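Local atomic coordinates of ZINC phosphodiesterase ELAC protein 1 (Homo sapiens, PDB entry 3ZWF), a protein that shows some zinc-dependent 3'-processing endonuclease activity on tRNA precursors and removes 2',3'-cyclic phosphate from tRNAs during repair downstream of ribosome-associated quality control. Residues V22-E27 / W31-G36; Y163-D168 / V173-L178; G259-C264 / K300-K305. All blocks are in the same frame, centred on the assembly; numbering follows the deposited sequence. Where two conformers were deposited one is given.

Contact 1. Residues V22-E27 / W31-G36; sequences VVLRCE and WLFDCG
Residues Val22-Cys26 and Trp31-Phe33 run antiparallel as the two arms of a beta hairpin, their short axes 4.7 Å apart and their directions 155° apart. Two hydrogen-bonded pairs, Val22 with Phe33 and Leu24 with Trp31, flank the non-hydrogen-bonded pair of Val23 and Leu32. Each of the two outer pairs has both its bonds; the straightest runs from Trp31 N to Leu24 O at 2.8 Å, with 178° at the hydrogen. Between them Val23 CA adds a C-H...O contact to Trp31 O.

On the face that carries Val22, Leu24, Trp31 and Phe33, Leu24 touches both aromatic residues. Its side chain lies beside that of Trp31 and points the same way, CD2 coming to 4.2 Å from CE3 of the indole, while its CB rests 4.0 Å from Phe33 CE1. Phe33 turns a ring edge to Val22 O, which lies in the ring plane. The hairpin belongs to the first sheet of the metallo-beta-lactamase fold, with strand 2-5 beyond Val22-Cys26 and strand 53-57 beyond Trp31-Phe33. Val189 of the second sheet touches Leu24, Trp31 and Phe33, so this face looks into the interior of the sandwich.

Val23 and Leu32 point to the other face, where Leu32 also meets Leu72 of helix 69-79. With Leu32 CG trans to its own N (chi1 177°), CD1 reaches back to Val23 CG2 at 3.7 Å. Just past the paired residues, Asp34 OD2 accepts hydrogen bonds from Thr59 OG1 and from ND1 of the zinc ligand His65.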
ATOM      1  N   VAL A  22       1.279  13.391   6.470  1.00 24.78           N
ATOM      2  CA  VAL A  22       1.679  14.376   7.487  0.50 25.69           C
ATOM      3  C   VAL A  22       0.747  14.209   8.672  1.00 26.22           C
ATOM      4  O   VAL A  22      -0.472  14.061   8.479  1.00 25.90           O
ATOM      5  CB  VAL A  22       1.544  15.859   7.008  0.50 26.63           C
ATOM      6  CG1 VAL A  22       2.346  16.785   7.960  0.50 27.75           C
ATOM      7  CG2 VAL A  22       1.967  16.034   5.550  0.50 26.51           C
ATOM      8  N   VAL A  23       1.288  14.254   9.888  1.00 27.16           N
ATOM      9  CA  VAL A  23       0.487  14.164  11.115  1.00 27.92           C
ATOM     10  C   VAL A  23       0.502  15.461  11.912  1.00 29.01           C
ATOM     11  O   VAL A  23       1.545  16.003  12.217  1.00 29.67           O
ATOM     12  CB  VAL A  23       0.930  12.999  12.014  1.00 28.40           C
ATOM     13  CG1 VAL A  23       0.229  13.024  13.346  1.00 29.46           C
ATOM     14  CG2 VAL A  23       0.658  11.677  11.307  1.00 27.47           C
ATOM     15  N   LEU A  24      -0.699  15.953  12.200  1.00 29.28           N
ATOM     16  CA  LEU A  24      -0.924  17.034  13.140  1.00 31.82           C
ATOM     17  C   LEU A  24      -1.298  16.448  14.510  1.00 34.40           C
ATOM     18  O   LEU A  24      -2.217  15.619  14.654  1.00 33.11           O
ATOM     19  CB  LEU A  24      -2.037  17.950  12.625  1.00 31.33           C
ATOM     20  CG  LEU A  24      -2.397  19.140  13.516  1.00 33.28           C
ATOM     21  CD1 LEU A  24      -1.223  20.098  13.738  1.00 34.71           C
ATOM     22  CD2 LEU A  24      -3.584  19.864  12.867  1.00 33.70           C
ATOM     23  N   ARG A  25      -0.578  16.904  15.522  1.00 36.78           N
ATOM     24  CA  ARG A  25      -0.720  16.389  16.863  1.00 39.39           C
ATOM     25  C   ARG A  25      -1.071  17.523  17.777  1.00 46.36           C
ATOM     26  O   ARG A  25      -0.423  18.548  17.741  1.00 43.50           O
ATOM     27  CB  ARG A  25       0.580  15.725  17.305  1.00 44.95           C
ATOM     28  CG  ARG A  25       0.451  14.794  18.489  1.00 49.31           C
ATOM     29  CD  ARG A  25       1.700  13.962  18.704  1.00 48.32           C
ATOM     30  NE  ARG A  25       2.959  14.688  18.710  1.00 46.84           N
ATOM     31  CZ  ARG A  25       4.102  14.180  19.171  1.00 57.17           C
ATOM     32  NH1 ARG A  25       4.146  12.952  19.676  1.00 56.78           N
ATOM     33  NH2 ARG A  25       5.218  14.903  19.130  1.00 65.93           N
ATOM     34  N   CYS A  26      -2.135  17.339  18.541  1.00 49.05           N
ATOM     35  CA  CYS A  26      -2.535  18.258  19.605  1.00 62.33           C
ATOM     36  C   CYS A  26      -2.830  17.452  20.862  1.00 71.88           C
ATOM     37  O   CYS A  26      -3.746  16.634  20.874  1.00 59.08           O
ATOM     38  CB  CYS A  26      -3.773  19.066  19.211  1.00 60.96           C
ATOM     39  SG  CYS A  26      -3.679  19.910  17.613  1.00 86.11           S
ATOM     40  N   GLU A  27      -2.035  17.675  21.904  1.00 80.70           N
ATOM     41  CA  GLU A  27      -2.274  17.074  23.218  1.00 81.37           C
ATOM     42  C   GLU A  27      -2.500  15.557  23.123  1.00 75.99           C
ATOM     43  O   GLU A  27      -3.473  15.029  23.661  1.00 83.71           O
ATOM     44  CB  GLU A  27      -3.466  17.757  23.901  1.00 77.02           C
ATOM     45  N   TRP A  31      -4.010  13.607  14.074  1.00 30.03           N
ATOM     46  CA  TRP A  31      -4.756  13.639  12.814  1.00 28.94           C
ATOM     47  C   TRP A  31      -3.807  13.436  11.623  1.00 27.85           C
ATOM     48  O   TRP A  31      -2.805  14.141  11.470  1.00 27.93           O
ATOM     49  CB  TRP A  31      -5.526  14.953  12.591  1.00 29.24           C
ATOM     50  CG  TRP A  31      -6.528  15.282  13.619  1.00 30.38           C
ATOM     51  CD1 TRP A  31      -7.025  14.474  14.599  1.00 31.08           C
ATOM     52  CD2 TRP A  31      -7.209  16.544  13.749  1.00 31.11           C
ATOM     53  NE1 TRP A  31      -7.957  15.167  15.352  1.00 32.22           N
ATOM     54  CE2 TRP A  31      -8.073  16.443  14.858  1.00 32.27           C
ATOM     55  CE3 TRP A  31      -7.150  17.739  13.040  1.00 31.00           C
ATOM     56  CZ2 TRP A  31      -8.882  17.495  15.268  1.00 33.32           C
ATOM     57  CZ3 TRP A  31      -7.934  18.810  13.469  1.00 32.06           C
ATOM     58  CH2 TRP A  31      -8.786  18.670  14.571  1.00 33.20           C
ATOM     59  N   LEU A  32      -4.129  12.456  10.796  1.00 26.98           N
ATOM     60  CA  LEU A  32      -3.330  12.148   9.624  1.00 26.05           C
ATOM     61  C   LEU A  32      -3.902  12.783   8.355  1.00 25.41           C
ATOM     62  O   LEU A  32      -5.083  12.640   8.040  1.00 25.54           O
ATOM     63  CB  LEU A  32      -3.248  10.615   9.447  1.00 25.65           C
ATOM     64  CG  LEU A  32      -2.503  10.062   8.214  1.00 24.79           C
ATOM     65  CD1 LEU A  32      -1.038  10.397   8.248  1.00 24.91           C
ATOM     66  CD2 LEU A  32      -2.716   8.537   8.139  1.00 24.61           C
ATOM     67  N   PHE A  33      -3.038  13.453   7.622  1.00 25.12           N
ATOM     68  CA  PHE A  33      -3.366  14.092   6.356  1.00 24.64           C
ATOM     69  C   PHE A  33      -2.611  13.341   5.268  1.00 23.90           C
ATOM     70  O   PHE A  33      -1.375  13.414   5.182  1.00 23.90           O
ATOM     71  CB  PHE A  33      -2.995  15.587   6.373  1.00 25.12           C
ATOM     72  CG  PHE A  33      -3.856  16.390   7.271  1.00 25.93           C
ATOM     73  CD1 PHE A  33      -3.593  16.463   8.636  1.00 26.89           C
ATOM     74  CD2 PHE A  33      -4.985  17.057   6.776  1.00 26.04           C
ATOM     75  CE1 PHE A  33      -4.437  17.228   9.498  1.00 27.96           C
ATOM     76  CE2 PHE A  33      -5.825  17.772   7.624  1.00 26.92           C
ATOM     77  CZ  PHE A  33      -5.543  17.859   8.982  1.00 27.86           C
ATOM     78  N   ASP A  34      -3.399  12.617   4.474  1.00 23.43           N
ATOM     79  CA  ASP A  34      -2.952  11.696   3.412  1.00 22.85           C
ATOM     80  C   ASP A  34      -2.272  10.439   3.960  1.00 22.83           C
ATOM     81  O   ASP A  34      -1.798  10.378   5.096  1.00 23.26           O
ATOM     82  CB  ASP A  34      -2.125  12.406   2.329  1.00 22.68           C
ATOM     83  CG  ASP A  34      -3.023  13.303   1.396  1.00 23.60           C
ATOM     84  OD1 ASP A  34      -4.213  13.088   1.389  1.00 25.94           O
ATOM     85  OD2 ASP A  34      -2.492  14.161   0.670  1.00 27.62           O
ATOM     86  N   CYS A  35      -2.301   9.420   3.124  1.00 22.45           N
ATOM     87  CA  CYS A  35      -1.892   8.076   3.547  1.00 22.51           C
ATOM     88  C   CYS A  35      -1.408   7.249   2.363  1.00 22.18           C
ATOM     89  O   CYS A  35      -1.992   6.250   1.978  1.00 22.41           O
ATOM     90  CB  CYS A  35      -3.036   7.379   4.294  1.00 22.78           C
ATOM     91  SG  CYS A  35      -2.505   5.962   5.262  1.00 24.50           S
ATOM     92  N   GLY A  36      -0.367   7.725   1.731  1.00 22.21           N
ATOM     93  CA  GLY A  36       0.322   6.927   0.690  1.00 21.93           C
ATOM     94  C   GLY A  36       0.855   5.599   1.183  1.00 22.16           C
ATOM     95  O   GLY A  36       0.998   5.354   2.396  1.00 22.48           O
TER

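Contact 2. Residues Y163-D168 / V173-L178; sequences YLLFDD and VKAFRL
Tyr163 and Ala175 open the backbone pairing of an antiparallel hairpin with both their hydrogen bonds, the strand directions 160° apart. It forms an edge of the second sheet of the metallo-beta-lactamase sandwich, where Leu165 and Val173 meet Phe57 of the first. The register slips by one residue in a classic beta bulge: Leu165 and Phe166 stand opposite the single Val173, whose O accepts from Leu165 N at 2.9 Å and from Phe166 N at 3.3 Å. Val173 N returns a bond to Phe166 O.

Among the apolar contacts, Phe166 and Val173 lie side by side, pointing the same way. CB of Val173 stands over one face of the ring in a CH-pi contact, 4.0 Å from the centroid, and CG2 is 3.4 Å from CZ. Phe166 chi1 of 55°, which wedges CG between its backbone N and carbonyl carbon, carries the ring across to the valine. Leu165 CD1 fills in between Val173 CG1 and Ala175 CB. On the opposite face the extended Lys174 chain crosses Leu164, whose CD1 is 3.9 Å from CE.

Tyr163 turns its ring edge to Ala175 O in plane, CD1 to O 3.5 Å.

The polar ends of Tyr163 and Arg177 bond elsewhere, to Val122 O and Thr124 OG1; between them the contact is van der Waals, arginine CG and CD against the ring edge and OH.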
ATOM      1  N   TYR A 163     -16.280  23.412   2.567  1.00 32.61           N
ATOM      2  CA  TYR A 163     -16.964  22.253   3.125  1.00 32.27           C
ATOM      3  C   TYR A 163     -16.727  22.259   4.623  1.00 33.98           C
ATOM      4  O   TYR A 163     -15.564  22.272   5.064  1.00 35.35           O
ATOM      5  CB  TYR A 163     -16.388  20.939   2.578  1.00 30.49           C
ATOM      6  CG  TYR A 163     -16.382  20.806   1.072  1.00 30.13           C
ATOM      7  CD1 TYR A 163     -15.400  21.420   0.311  1.00 29.93           C
ATOM      8  CD2 TYR A 163     -17.322  20.025   0.399  1.00 30.08           C
ATOM      9  CE1 TYR A 163     -15.383  21.296  -1.071  1.00 29.76           C
ATOM     10  CE2 TYR A 163     -17.313  19.929  -0.991  1.00 29.95           C
ATOM     11  CZ  TYR A 163     -16.336  20.561  -1.703  1.00 29.81           C
ATOM     12  OH  TYR A 163     -16.310  20.472  -3.063  1.00 30.09           O
ATOM     13  N   LEU A 164     -17.805  22.194   5.407  1.00 33.91           N
ATOM     14  CA  LEU A 164     -17.670  22.124   6.867  1.00 35.50           C
ATOM     15  C   LEU A 164     -17.457  20.684   7.262  1.00 35.47           C
ATOM     16  O   LEU A 164     -18.302  19.832   7.010  1.00 35.97           O
ATOM     17  CB  LEU A 164     -18.893  22.705   7.601  1.00 38.76           C
ATOM     18  CG  LEU A 164     -18.766  22.756   9.136  1.00 39.83           C
ATOM     19  CD1 LEU A 164     -17.501  23.522   9.588  1.00 39.30           C
ATOM     20  CD2 LEU A 164     -20.025  23.346   9.755  1.00 49.06           C
ATOM     21  N   LEU A 165     -16.285  20.387   7.823  1.00 35.92           N
ATOM     22  CA  LEU A 165     -16.003  19.016   8.251  1.00 33.62           C
ATOM     23  C   LEU A 165     -16.525  18.835   9.686  1.00 37.46           C
ATOM     24  O   LEU A 165     -17.366  17.965   9.948  1.00 38.90           O
ATOM     25  CB  LEU A 165     -14.540  18.673   8.077  1.00 31.83           C
ATOM     26  CG  LEU A 165     -14.021  18.868   6.642  1.00 30.88           C
ATOM     27  CD1 LEU A 165     -12.615  18.191   6.425  1.00 30.04           C
ATOM     28  CD2 LEU A 165     -15.049  18.366   5.569  1.00 32.68           C
ATOM     29  N   PHE A 166     -16.067  19.692  10.594  1.00 38.28           N
ATOM     30  CA  PHE A 166     -16.611  19.738  11.959  1.00 41.37           C
ATOM     31  C   PHE A 166     -16.266  21.031  12.652  1.00 43.07           C
ATOM     32  O   PHE A 166     -15.315  21.712  12.280  1.00 41.06           O
ATOM     33  CB  PHE A 166     -16.191  18.526  12.802  1.00 40.66           C
ATOM     34  CG  PHE A 166     -14.710  18.301  12.869  1.00 37.35           C
ATOM     35  CD1 PHE A 166     -14.069  17.542  11.935  1.00 37.90           C
ATOM     36  CD2 PHE A 166     -13.946  18.900  13.888  1.00 39.04           C
ATOM     37  CE1 PHE A 166     -12.695  17.320  12.006  1.00 36.40           C
ATOM     38  CE2 PHE A 166     -12.588  18.712  13.965  1.00 38.42           C
ATOM     39  CZ  PHE A 166     -11.943  17.923  13.022  1.00 37.74           C
ATOM     40  N   ASP A 167     -17.098  21.371  13.633  1.00 44.17           N
ATOM     41  CA  ASP A 167     -16.982  22.584  14.391  1.00 50.84           C
ATOM     42  C   ASP A 167     -17.345  22.294  15.836  1.00 67.14           C
ATOM     43  O   ASP A 167     -18.525  22.241  16.179  1.00 59.90           O
ATOM     44  CB  ASP A 167     -17.946  23.644  13.838  1.00 55.96           C
ATOM     45  CG  ASP A 167     -17.645  25.023  14.367  1.00 61.48           C
ATOM     46  OD1 ASP A 167     -17.029  25.095  15.445  1.00 65.06           O
ATOM     47  OD2 ASP A 167     -18.009  26.031  13.716  1.00 77.66           O
ATOM     48  N   ASP A 168     -16.341  22.098  16.680  1.00 58.98           N
ATOM     49  CA  ASP A 168     -16.591  21.954  18.126  1.00 58.39           C
ATOM     50  C   ASP A 168     -15.947  23.084  18.949  1.00 56.07           C
ATOM     51  O   ASP A 168     -15.575  24.127  18.415  1.00 50.59           O
ATOM     52  CB  ASP A 168     -16.198  20.548  18.619  1.00 56.86           C
ATOM     53  CG  ASP A 168     -14.730  20.232  18.424  1.00 64.89           C
ATOM     54  OD1 ASP A 168     -13.872  21.132  18.568  1.00 58.59           O
ATOM     55  OD2 ASP A 168     -14.432  19.051  18.147  1.00 59.51           O
ATOM     56  N   VAL A 173     -12.737  22.777  11.502  1.00 35.58           N
ATOM     57  CA  VAL A 173     -12.022  22.221  10.351  1.00 33.74           C
ATOM     58  C   VAL A 173     -12.889  22.236   9.093  1.00 33.16           C
ATOM     59  O   VAL A 173     -14.057  21.818   9.107  1.00 35.08           O
ATOM     60  CB  VAL A 173     -11.469  20.807  10.635  1.00 33.02           C
ATOM     61  CG1 VAL A 173     -10.686  20.261   9.449  1.00 31.01           C
ATOM     62  CG2 VAL A 173     -10.610  20.848  11.879  1.00 34.08           C
ATOM     63  N   LYS A 174     -12.319  22.782   8.022  1.00 32.37           N
ATOM     64  CA  LYS A 174     -13.011  22.958   6.747  1.00 32.30           C
ATOM     65  C   LYS A 174     -12.134  22.476   5.628  1.00 31.37           C
ATOM     66  O   LYS A 174     -10.917  22.416   5.793  1.00 31.67           O
ATOM     67  CB  LYS A 174     -13.389  24.429   6.519  1.00 34.08           C
ATOM     68  CG  LYS A 174     -14.379  24.951   7.521  1.00 36.83           C
ATOM     69  CD  LYS A 174     -14.669  26.418   7.323  1.00 38.90           C
ATOM     70  CE  LYS A 174     -15.801  26.806   8.228  1.00 39.84           C
ATOM     71  NZ  LYS A 174     -15.980  28.254   8.095  1.00 42.13           N
ATOM     72  N   ALA A 175     -12.758  22.107   4.510  1.00 30.10           N
ATOM     73  CA  ALA A 175     -12.032  21.805   3.273  1.00 29.18           C
ATOM     74  C   ALA A 175     -12.387  22.861   2.220  1.00 29.78           C
ATOM     75  O   ALA A 175     -13.430  23.525   2.276  1.00 30.76           O
ATOM     76  CB  ALA A 175     -12.344  20.417   2.762  1.00 28.29           C
ATOM     77  N   PHE A 176     -11.497  23.005   1.259  1.00 29.29           N
ATOM     78  CA  PHE A 176     -11.723  23.875   0.115  1.00 29.85           C
ATOM     79  C   PHE A 176     -11.157  23.233  -1.154  1.00 29.03           C
ATOM     80  O   PHE A 176     -10.333  22.321  -1.096  1.00 29.27           O
ATOM     81  CB  PHE A 176     -11.148  25.286   0.336  1.00 30.71           C
ATOM     82  CG  PHE A 176      -9.676  25.322   0.732  1.00 30.33           C
ATOM     83  CD1 PHE A 176      -9.273  25.121   2.036  1.00 30.14           C
ATOM     84  CD2 PHE A 176      -8.697  25.541  -0.228  1.00 30.29           C
ATOM     85  CE1 PHE A 176      -7.950  25.131   2.370  1.00 30.36           C
ATOM     86  CE2 PHE A 176      -7.339  25.593   0.102  1.00 31.09           C
ATOM     87  CZ  PHE A 176      -6.960  25.386   1.417  1.00 29.91           C
ATOM     88  N   ARG A 177     -11.614  23.739  -2.288  1.00 29.58           N
ATOM     89  CA  ARG A 177     -11.360  23.119  -3.576  1.00 29.10           C
ATOM     90  C   ARG A 177     -10.058  23.620  -4.186  1.00 28.95           C
ATOM     91  O   ARG A 177      -9.783  24.850  -4.209  1.00 29.72           O
ATOM     92  CB  ARG A 177     -12.489  23.394  -4.554  1.00 29.97           C
ATOM     93  CG  ARG A 177     -13.846  22.835  -4.104  1.00 30.20           C
ATOM     94  CD  ARG A 177     -14.946  23.293  -5.046  1.00 31.32           C
ATOM     95  NE  ARG A 177     -15.098  24.732  -4.967  1.00 32.53           N
ATOM     96  CZ  ARG A 177     -15.655  25.498  -5.894  1.00 33.74           C
ATOM     97  NH1 ARG A 177     -16.147  24.975  -7.010  1.00 33.95           N
ATOM     98  NH2 ARG A 177     -15.723  26.810  -5.699  1.00 34.90           N
ATOM     99  N   LEU A 178      -9.308  22.641  -4.677  1.00 28.05           N
ATOM    100  CA  LEU A 178      -8.097  22.845  -5.463  1.00 27.85           C
ATOM    101  C   LEU A 178      -8.257  22.315  -6.876  1.00 27.90           C
ATOM    102  O   LEU A 178      -9.182  21.555  -7.151  1.00 27.99           O
ATOM    103  CB  LEU A 178      -6.887  22.146  -4.803  1.00 26.92           C
ATOM    104  CG  LEU A 178      -6.660  22.468  -3.328  1.00 26.90           C
ATOM    105  CD1 LEU A 178      -5.448  21.740  -2.747  1.00 26.15           C
ATOM    106  CD2 LEU A 178      -6.409  23.979  -3.146  1.00 27.79           C
TER

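Contact 3. Residues G259-C264 / K300-K305; sequences GGVKLC and KLCRAK
Cys302 points its side chain at the short helix 259-263, and its sulfur sits between Val261 of the helix and Cys264, the residue that follows it. The contact joins two peripheral elements of the metallo-beta-lactamase fold: the helix and the turn that closes helix 292-301. That turn is a Schellman motif: the helix breaks at Arg303, whose phi is positive (52°), and Arg303 N bonds back to Lys300 O. The chain then heads toward strand 306-310 of the second sheet.

Val261 and Cys264, three residues apart, bring their side chains to the same side, and both reach Cys302. With Cys302 SG trans to its own carbonyl carbon (chi1 -62°), the sulfur comes 3.7 Å from Cys264 CB and 4.1 Å from Val261 CG1; these approaches hold for the conformer given, one of two deposited. This is van der Waals packing; the two cysteines meet through a sulfur and a methylene, with no disulfide between them.

At the more exposed end of the contact, the side chains of Val261 and Leu301 cross at about a right angle. The CG1 branch of the valine comes nearest, 4.1 Å from both CG and CD2 of Leu301.

Backbone hydrogen bonds tie Cys302 to Glu266 and Lys305 to Ala267; separately, the Cys264 side chain touches Phe176 of strand 171-179. No hydrogen bond spans the two segments, and beside the sulfur contact Cys302 CB stands 3.7 Å from Cys264 O.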
ATOM      1  N   GLY A 259     -12.805  30.561  -1.968  1.00 50.15           N
ATOM      2  CA  GLY A 259     -12.916  29.781  -0.713  1.00 50.64           C
ATOM      3  C   GLY A 259     -11.583  29.498  -0.022  1.00 55.28           C
ATOM      4  O   GLY A 259     -11.467  29.532   1.212  1.00 63.15           O
ATOM      5  N   GLY A 260     -10.569  29.227  -0.833  1.00 58.10           N
ATOM      6  CA  GLY A 260      -9.243  28.841  -0.338  1.00 55.09           C
ATOM      7  C   GLY A 260      -8.383  29.973   0.191  1.00 48.72           C
ATOM      8  O   GLY A 260      -7.729  29.844   1.228  1.00 48.60           O
ATOM      9  N   VAL A 261      -8.350  31.083  -0.525  1.00 56.89           N
ATOM     10  CA  VAL A 261      -7.561  32.234  -0.065  1.00 48.82           C
ATOM     11  C   VAL A 261      -8.061  32.747   1.293  1.00 53.93           C
ATOM     12  O   VAL A 261      -7.267  33.152   2.184  1.00 46.23           O
ATOM     13  CB  VAL A 261      -7.543  33.383  -1.100  1.00 66.34           C
ATOM     14  CG1 VAL A 261      -6.486  34.401  -0.719  1.00 66.11           C
ATOM     15  CG2 VAL A 261      -7.292  32.843  -2.510  1.00 73.91           C
ATOM     16  N   LYS A 262      -9.390  32.719   1.437  1.00 49.90           N
ATOM     17  CA  LYS A 262     -10.051  33.229   2.632  1.00 50.30           C
ATOM     18  C   LYS A 262      -9.748  32.324   3.821  1.00 44.61           C
ATOM     19  O   LYS A 262      -9.452  32.801   4.903  1.00 44.91           O
ATOM     20  CB  LYS A 262     -11.572  33.359   2.415  1.00 46.34           C
ATOM     21  N   LEU A 263      -9.807  31.011   3.603  1.00 43.83           N
ATOM     22  CA  LEU A 263      -9.584  30.053   4.689  1.00 40.15           C
ATOM     23  C   LEU A 263      -8.144  29.985   5.169  1.00 41.55           C
ATOM     24  O   LEU A 263      -7.898  29.684   6.326  1.00 48.50           O
ATOM     25  CB  LEU A 263     -10.021  28.660   4.269  1.00 39.49           C
ATOM     26  CG  LEU A 263     -11.525  28.404   4.456  1.00 41.99           C
ATOM     27  CD1 LEU A 263     -11.896  27.041   3.900  1.00 42.30           C
ATOM     28  CD2 LEU A 263     -11.962  28.569   5.916  1.00 46.33           C
ATOM     29  N   CYS A 264      -7.219  30.295   4.278  1.00 37.02           N
ATOM     30  CA  CYS A 264      -5.775  30.203   4.580  1.00 36.68           C
ATOM     31  C   CYS A 264      -5.192  31.486   5.118  1.00 37.41           C
ATOM     32  O   CYS A 264      -3.992  31.532   5.412  1.00 38.50           O
ATOM     33  CB  CYS A 264      -4.989  29.785   3.345  1.00 34.62           C
ATOM     34  SG  CYS A 264      -5.304  28.090   2.810  1.00 35.37           S
ATOM     35  N   LYS A 300       2.267  34.276   0.005  1.00 35.68           N
ATOM     36  CA  LYS A 300       2.288  35.766   0.098  1.00 39.44           C
ATOM     37  C   LYS A 300       0.873  36.338  -0.001  1.00 40.31           C
ATOM     38  O   LYS A 300       0.476  37.235   0.753  1.00 44.06           O
ATOM     39  CB  LYS A 300       3.222  36.339  -0.986  1.00 41.14           C
ATOM     40  CG  LYS A 300       4.700  36.265  -0.617  1.00 50.61           C
ATOM     41  N   LEU A 301       0.079  35.806  -0.919  1.00 38.85           N
ATOM     42  CA  LEU A 301      -1.299  36.265  -1.092  1.00 41.07           C
ATOM     43  C   LEU A 301      -2.154  36.036   0.178  1.00 42.35           C
ATOM     44  O   LEU A 301      -2.950  36.922   0.558  1.00 44.71           O
ATOM     45  CB  LEU A 301      -1.928  35.628  -2.323  1.00 42.63           C
ATOM     46  CG  LEU A 301      -3.324  36.055  -2.760  1.00 47.36           C
ATOM     47  CD1 LEU A 301      -3.340  37.489  -3.269  1.00 50.00           C
ATOM     48  CD2 LEU A 301      -3.859  35.071  -3.816  1.00 47.23           C
ATOM     49  N   CYS A 302      -1.961  34.905   0.858  1.00 40.73           N
ATOM     50  CA  CYS A 302      -2.640  34.535   2.111  0.50 42.44           C
ATOM     51  C   CYS A 302      -2.035  35.083   3.383  1.00 44.25           C
ATOM     52  O   CYS A 302      -2.548  34.822   4.480  1.00 46.08           O
ATOM     53  CB  CYS A 302      -2.607  33.027   2.302  0.50 42.38           C
ATOM     54  SG  CYS A 302      -3.463  32.171   1.029  0.50 43.11           S
ATOM     55  N   ARG A 303      -0.922  35.802   3.247  1.00 43.28           N
ATOM     56  CA  ARG A 303      -0.149  36.309   4.392  1.00 43.37           C
ATOM     57  C   ARG A 303       0.170  35.185   5.394  1.00 42.41           C
ATOM     58  O   ARG A 303       0.126  35.366   6.604  1.00 42.45           O
ATOM     59  CB  ARG A 303      -0.847  37.543   5.079  1.00 46.73           C
ATOM     60  N   ALA A 304       0.502  33.993   4.882  1.00 40.80           N
ATOM     61  CA  ALA A 304       0.924  32.921   5.755  1.00 40.21           C
ATOM     62  C   ALA A 304       2.216  33.254   6.465  1.00 40.39           C
ATOM     63  O   ALA A 304       3.135  33.866   5.904  1.00 44.01           O
ATOM     64  CB  ALA A 304       1.040  31.556   4.966  1.00 39.57           C
ATOM     65  N   LYS A 305       2.313  32.846   7.723  1.00 42.28           N
ATOM     66  CA  LYS A 305       3.512  33.123   8.527  1.00 42.74           C
ATOM     67  C   LYS A 305       4.696  32.262   8.140  1.00 41.21           C
ATOM     68  O   LYS A 305       5.830  32.714   8.140  1.00 40.94           O
ATOM     69  CB  LYS A 305       3.216  32.947  10.017  1.00 48.28           C
ATOM     70  CG  LYS A 305       2.225  34.004  10.532  1.00 59.23           C
ATOM     71  CD  LYS A 305       1.646  33.638  11.888  1.00 66.61           C
TER

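In the fold
Contacts 1 and 2 are hairpins from the two sheets of the sandwich, and they meet across its interior: their centres are 16 Å apart, yet Trp31 CH2 lies 3.6 Å from Phe166 CZ and Trp31 CZ3 lies 3.7 Å from Val173 CG2. The 259-264 half of contact 3 packs on the other side of strand 171-179, where Phe176 CD2 comes within 3.3 Å of Gly260 CA; contact 3 has no touch with contact 1, the nearest atoms being about 11 Å apart. Contact 1 reaches the zinc site through Asp34, and the side chain of Val22 is about 11 Å from a zinc ion; the side chain of Arg177 is about 10 Å from that of His180, whereas contact 3 lies away from the site.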